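Anaphase-promoting complex subunit cut9 (Schizosaccharomyces pombe, PDB 2XPI) serves as a tetratricopeptide-repeat subunit of the anaphase-promoting complex, the E3 ubiquitin ligase that controls progression through mitosis and G1. Local coordinates at residues R318-F321 against I322-L325; V386-I389 against S390-R393. One frame throughout, in Å; residues are numbered along the deposited sequence.

Interaction 1 (R318-F321 against I322-L325)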
loop_
_atom_site.group_PDB
_atom_site.type_symbol
_atom_site.label_atom_id
_atom_site.label_comp_id
_atom_site.label_asym_id
_atom_site.label_seq_id
_atom_site.Cartn_x
_atom_site.Cartn_y
_atom_site.Cartn_z
ATOM N N ARG A 318 -39.237 -5.138 10.888
ATOM C CA ARG A 318 -40.557 -4.750 11.404
ATOM C C ARG A 318 -41.054 -3.446 10.785
ATOM O O ARG A 318 -42.102 -2.942 11.151
ATOM C CB ARG A 318 -40.509 -4.557 12.921
ATOM C CG ARG A 318 -40.396 -5.818 13.752
ATOM C CD ARG A 318 -39.989 -5.471 15.189
ATOM N NE ARG A 318 -39.372 -6.606 15.882
ATOM C CZ ARG A 318 -38.772 -6.540 17.077
ATOM N NH1 ARG A 318 -38.691 -5.383 17.728
ATOM N NH2 ARG A 318 -38.247 -7.635 17.624
ATOM N N SER A 319 -40.278 -2.873 9.881
ATOM C CA SER A 319 -40.677 -1.631 9.227
ATOM C C SER A 319 -40.825 -0.439 10.181
ATOM O O SER A 319 -41.616 0.481 9.925
ATOM C CB SER A 319 -41.971 -1.837 8.441
ATOM O OG SER A 319 -41.813 -2.885 7.503
ATOM N N ARG A 320 -40.066 -0.447 11.272
ATOM C CA ARG A 320 -40.028 0.699 12.162
ATOM C C ARG A 320 -38.900 1.612 11.694
ATOM O O ARG A 320 -37.832 1.660 12.296
ATOM C CB ARG A 320 -39.767 0.244 13.585
ATOM C CG ARG A 320 -40.614 -0.932 14.018
ATOM C CD ARG A 320 -41.877 -0.465 14.698
ATOM N NE ARG A 320 -41.572 0.378 15.845
ATOM C CZ ARG A 320 -42.377 1.328 16.305
ATOM N NH1 ARG A 320 -43.538 1.551 15.702
ATOM N NH2 ARG A 320 -42.021 2.053 17.366
ATOM N N PHE A 321 -39.149 2.345 10.619
ATOM C CA PHE A 321 -38.097 3.103 9.973
ATOM C C PHE A 321 -37.564 4.327 10.733
ATOM O O PHE A 321 -36.412 4.704 10.544
ATOM C CB PHE A 321 -38.520 3.484 8.556
ATOM C CG PHE A 321 -38.896 2.306 7.701
ATOM C CD1 PHE A 321 -37.950 1.348 7.358
ATOM C CD2 PHE A 321 -40.196 2.166 7.219
ATOM C CE1 PHE A 321 -38.296 0.260 6.570
ATOM C CE2 PHE A 321 -40.552 1.078 6.419
ATOM C CZ PHE A 321 -39.613 0.126 6.097
ATOM N N ILE A 322 -38.383 4.965 11.562
ATOM C CA ILE A 322 -37.920 6.104 12.349
ATOM C C ILE A 322 -36.983 5.575 13.411
ATOM O O ILE A 322 -35.942 6.172 13.709
ATOM C CB ILE A 322 -39.082 6.812 13.067
ATOM C CG1 ILE A 322 -40.146 7.273 12.068
ATOM C CG2 ILE A 322 -38.585 7.994 13.891
ATOM C CD1 ILE A 322 -41.441 7.693 12.743
ATOM N N ASP A 323 -37.351 4.437 13.985
ATOM C CA ASP A 323 -36.498 3.805 14.981
ATOM C C ASP A 323 -35.129 3.449 14.413
ATOM O O ASP A 323 -34.108 3.765 15.031
ATOM C CB ASP A 323 -37.183 2.590 15.597
ATOM C CG ASP A 323 -38.384 2.977 16.435
ATOM O OD1 ASP A 323 -38.470 4.172 16.808
ATOM O OD2 ASP A 323 -39.245 2.106 16.710
ATOM N N VAL A 324 -35.116 2.808 13.243
ATOM C CA VAL A 324 -33.879 2.498 12.543
ATOM C C VAL A 324 -33.010 3.750 12.367
ATOM O O VAL A 324 -31.810 3.688 12.562
ATOM C CB VAL A 324 -34.128 1.850 11.147
ATOM C CG1 VAL A 324 -32.810 1.605 10.417
ATOM C CG2 VAL A 324 -34.923 0.564 11.268
ATOM N N LEU A 325 -33.611 4.882 12.007
ATOM C CA LEU A 325 -32.850 6.121 11.817
ATOM C C LEU A 325 -32.316 6.739 13.128
ATOM O O LEU A 325 -31.185 7.256 13.180
ATOM C CB LEU A 325 -33.663 7.150 11.029
ATOM C CG LEU A 325 -33.696 6.891 9.523
ATOM C CD1 LEU A 325 -34.713 7.804 8.803
ATOM C CD2 LEU A 325 -32.309 7.026 8.934
#
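At the turn between the two helices of TPR repeat 7, Arg-320 occupies the N-cap position of helix 321-334 and reaches forward to Asp-323, three residues on, in the helix's first turn. The two side chains run side by side in the same direction. The bends of Arg-320 at chi2 and chi3 bring its guanidinium alongside the carboxylate, and a single oxygen, Asp-323 OD2, approaches it obliquely: Arg-320 NH2 lies 2.9 Å from OD2 in a salt bridge whose hydrogen bond is weak, with an N-H...O angle of 120°. The groups do not meet in the flat, two-pronged fashion, since their planes are turned 64° apart. With Asp-323 CG anti to its own carbonyl carbon (chi1 -67°), the carboxylate leans back toward the loop. In the same turn the helix starts its backbone bonding. Val-324 N donates to Arg-320 O at 3.1 Å, nearly straight and in the carbonyl plane, while Leu-325 N reaches Phe-321 O at 3.2 Å from above that carbonyl's plane. Val-324 CG2 also packs on Arg-320 O, at 3.3 Å. One residue before the cap, Ser-319 has positive phi and ends helix 305-317 in a Schellman motif; its CA lies 3.7 Å above the plane of the Phe-321 ring, offset toward its rim. That ring meets Phe-316 edge-to-face, and a basic side chain of another protein's chain packs on Ser-319 and Phe-321. Val-324 touches Leu-315 and Phe-316 of helix 305-317 and Ser-348 of helix 342-352, which Leu-325 also touches.

Interaction 2 (V386-I389 against S390-R393); sequences VNKI and SEAR
Lys-388 and Glu-391 cross obliquely at the start of helix 389-402, and they meet through the root of the lysine rather than through its ammonium. Glu-391 OE2 lies 3.1 Å from Lys-388 CB, and the carboxylate carbon CD of Glu-391 sits 3.4 Å from the same CB. A bend at chi2 (-80°) turns the glutamate back over the residue before the helix instead of letting it extend outward. Lys-388 has CG anti to its carbonyl carbon and stays extended until chi4 (-72°), where the chain turns. Even so, Lys-388 NZ remains 4.1 Å from Glu-391 OE1, beyond a salt bridge, and the opposite charges probably attract one another only loosely. With an alanine here in place of Glu-391, Lys-388 CB and CG would probably lose the carboxylate packed against them, and the ammonium its nearby negative charge.

The backbone supplies the firmer links. Ala-392 N donates to Lys-388 O at 3.1 Å, in the carbonyl plane, and Arg-393 N donates to Ile-389 O at 2.8 Å, nearly straight but tilted from that carbonyl's plane. The methyl of Ala-392 faces the loop, with CB 3.4 Å from Lys-388 O. Tyr-383 of helix 373-385 touches Lys-388, Glu-391 and Ala-392, while Arg-393 reaches Phe-413, Phe-417 and Glu-420 on helix 407-420. Lys-388 holds the N-cap position, and Asn-387 before it takes positive phi as the chain leaves helix 373-385. This is the tight turn of a helix-turn-helix tetratricopeptide repeat, here joining the two antiparallel helices of TPR repeat 9.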
loop_
_atom_site.group_PDB
_atom_site.type_symbol
_atom_site.label_atom_id
_atom_site.label_comp_id
_atom_site.label_asym_id
_atom_site.label_seq_id
_atom_site.Cartn_x
_atom_site.Cartn_y
_atom_site.Cartn_z
ATOM N N VAL A 386 -35.339 10.638 -6.293
ATOM C CA VAL A 386 -35.361 11.789 -7.186
ATOM C C VAL A 386 -35.877 11.349 -8.560
ATOM O O VAL A 386 -36.081 12.157 -9.485
ATOM C CB VAL A 386 -33.968 12.462 -7.218
ATOM C CG1 VAL A 386 -33.534 12.829 -8.619
ATOM C CG2 VAL A 386 -33.957 13.660 -6.304
ATOM N N ASN A 387 -36.099 10.043 -8.667
ATOM C CA ASN A 387 -36.694 9.458 -9.850
ATOM C C ASN A 387 -35.888 9.604 -11.126
ATOM O O ASN A 387 -36.453 9.661 -12.215
ATOM C CB ASN A 387 -38.076 10.041 -10.062
ATOM C CG ASN A 387 -39.143 9.006 -9.954
ATOM O OD1 ASN A 387 -39.435 8.296 -10.923
ATOM N ND2 ASN A 387 -39.722 8.879 -8.758
ATOM N N LYS A 388 -34.574 9.674 -10.997
ATOM C CA LYS A 388 -33.703 9.674 -12.159
ATOM C C LYS A 388 -33.220 8.251 -12.311
ATOM O O LYS A 388 -32.177 7.881 -11.803
ATOM C CB LYS A 388 -32.536 10.640 -11.961
ATOM C CG LYS A 388 -32.878 12.085 -12.266
ATOM C CD LYS A 388 -31.715 13.008 -11.947
ATOM C CE LYS A 388 -31.823 14.361 -12.669
ATOM N NZ LYS A 388 -31.569 14.259 -14.143
ATOM N N ILE A 389 -34.012 7.447 -12.997
ATOM C CA ILE A 389 -33.843 5.999 -12.980
ATOM C C ILE A 389 -32.618 5.506 -13.778
ATOM O O ILE A 389 -31.952 4.551 -13.369
ATOM C CB ILE A 389 -35.147 5.312 -13.444
ATOM C CG1 ILE A 389 -36.315 5.830 -12.606
ATOM C CG2 ILE A 389 -35.034 3.794 -13.355
ATOM C CD1 ILE A 389 -36.126 5.605 -11.115
ATOM N N SER A 390 -32.320 6.164 -14.896
ATOM C CA SER A 390 -31.153 5.825 -15.693
ATOM C C SER A 390 -29.860 5.945 -14.876
ATOM O O SER A 390 -29.041 5.025 -14.853
ATOM C CB SER A 390 -31.055 6.730 -16.924
ATOM O OG SER A 390 -32.340 7.082 -17.409
ATOM N N GLU A 391 -29.664 7.079 -14.216
ATOM C CA GLU A 391 -28.414 7.292 -13.503
ATOM C C GLU A 391 -28.386 6.475 -12.200
ATOM O O GLU A 391 -27.322 6.088 -11.715
ATOM C CB GLU A 391 -28.129 8.789 -13.298
ATOM C CG GLU A 391 -29.357 9.647 -13.053
ATOM C CD GLU A 391 -30.128 9.999 -14.331
ATOM O OE1 GLU A 391 -29.615 10.819 -15.128
ATOM O OE2 GLU A 391 -31.257 9.477 -14.528
ATOM N N ALA A 392 -29.560 6.173 -11.661
ATOM C CA ALA A 392 -29.637 5.241 -10.550
ATOM C C ALA A 392 -29.170 3.860 -11.011
ATOM O O ALA A 392 -28.307 3.251 -10.378
ATOM C CB ALA A 392 -31.035 5.180 -10.002
ATOM N N ARG A 393 -29.726 3.365 -12.117
ATOM C CA ARG A 393 -29.278 2.081 -12.655
ATOM C C ARG A 393 -27.775 2.038 -12.875
ATOM O O ARG A 393 -27.126 1.080 -12.463
ATOM C CB ARG A 393 -29.970 1.722 -13.958
ATOM C CG ARG A 393 -29.460 0.408 -14.520
ATOM C CD ARG A 393 -30.530 -0.352 -15.244
ATOM N NE ARG A 393 -30.742 0.144 -16.594
ATOM C CZ ARG A 393 -31.917 0.541 -17.074
ATOM N NH1 ARG A 393 -33.008 0.515 -16.311
ATOM N NH2 ARG A 393 -31.997 0.965 -18.329
#

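Interactions 1 and 2 are corresponding turns of two TPR motifs, repeats 7 and 9, and follow one another in series along the chain. Their centres are 25 Å apart and their nearest atoms about 15 Å, so they do not touch. In both, a positive-phi residue is followed by a basic N-cap residue that faces an acidic side chain three positions later; the pair closes into a salt bridge at 318-325 but stays looser at 386-393. Their settings also differ: the first turn, in the last of homodimerization repeats 1-7, is partly buried and touched by another protein's chain, whereas the second, between hcn1-binding repeats 8 and 10, lies on the surface and meets no other chain of the assembly.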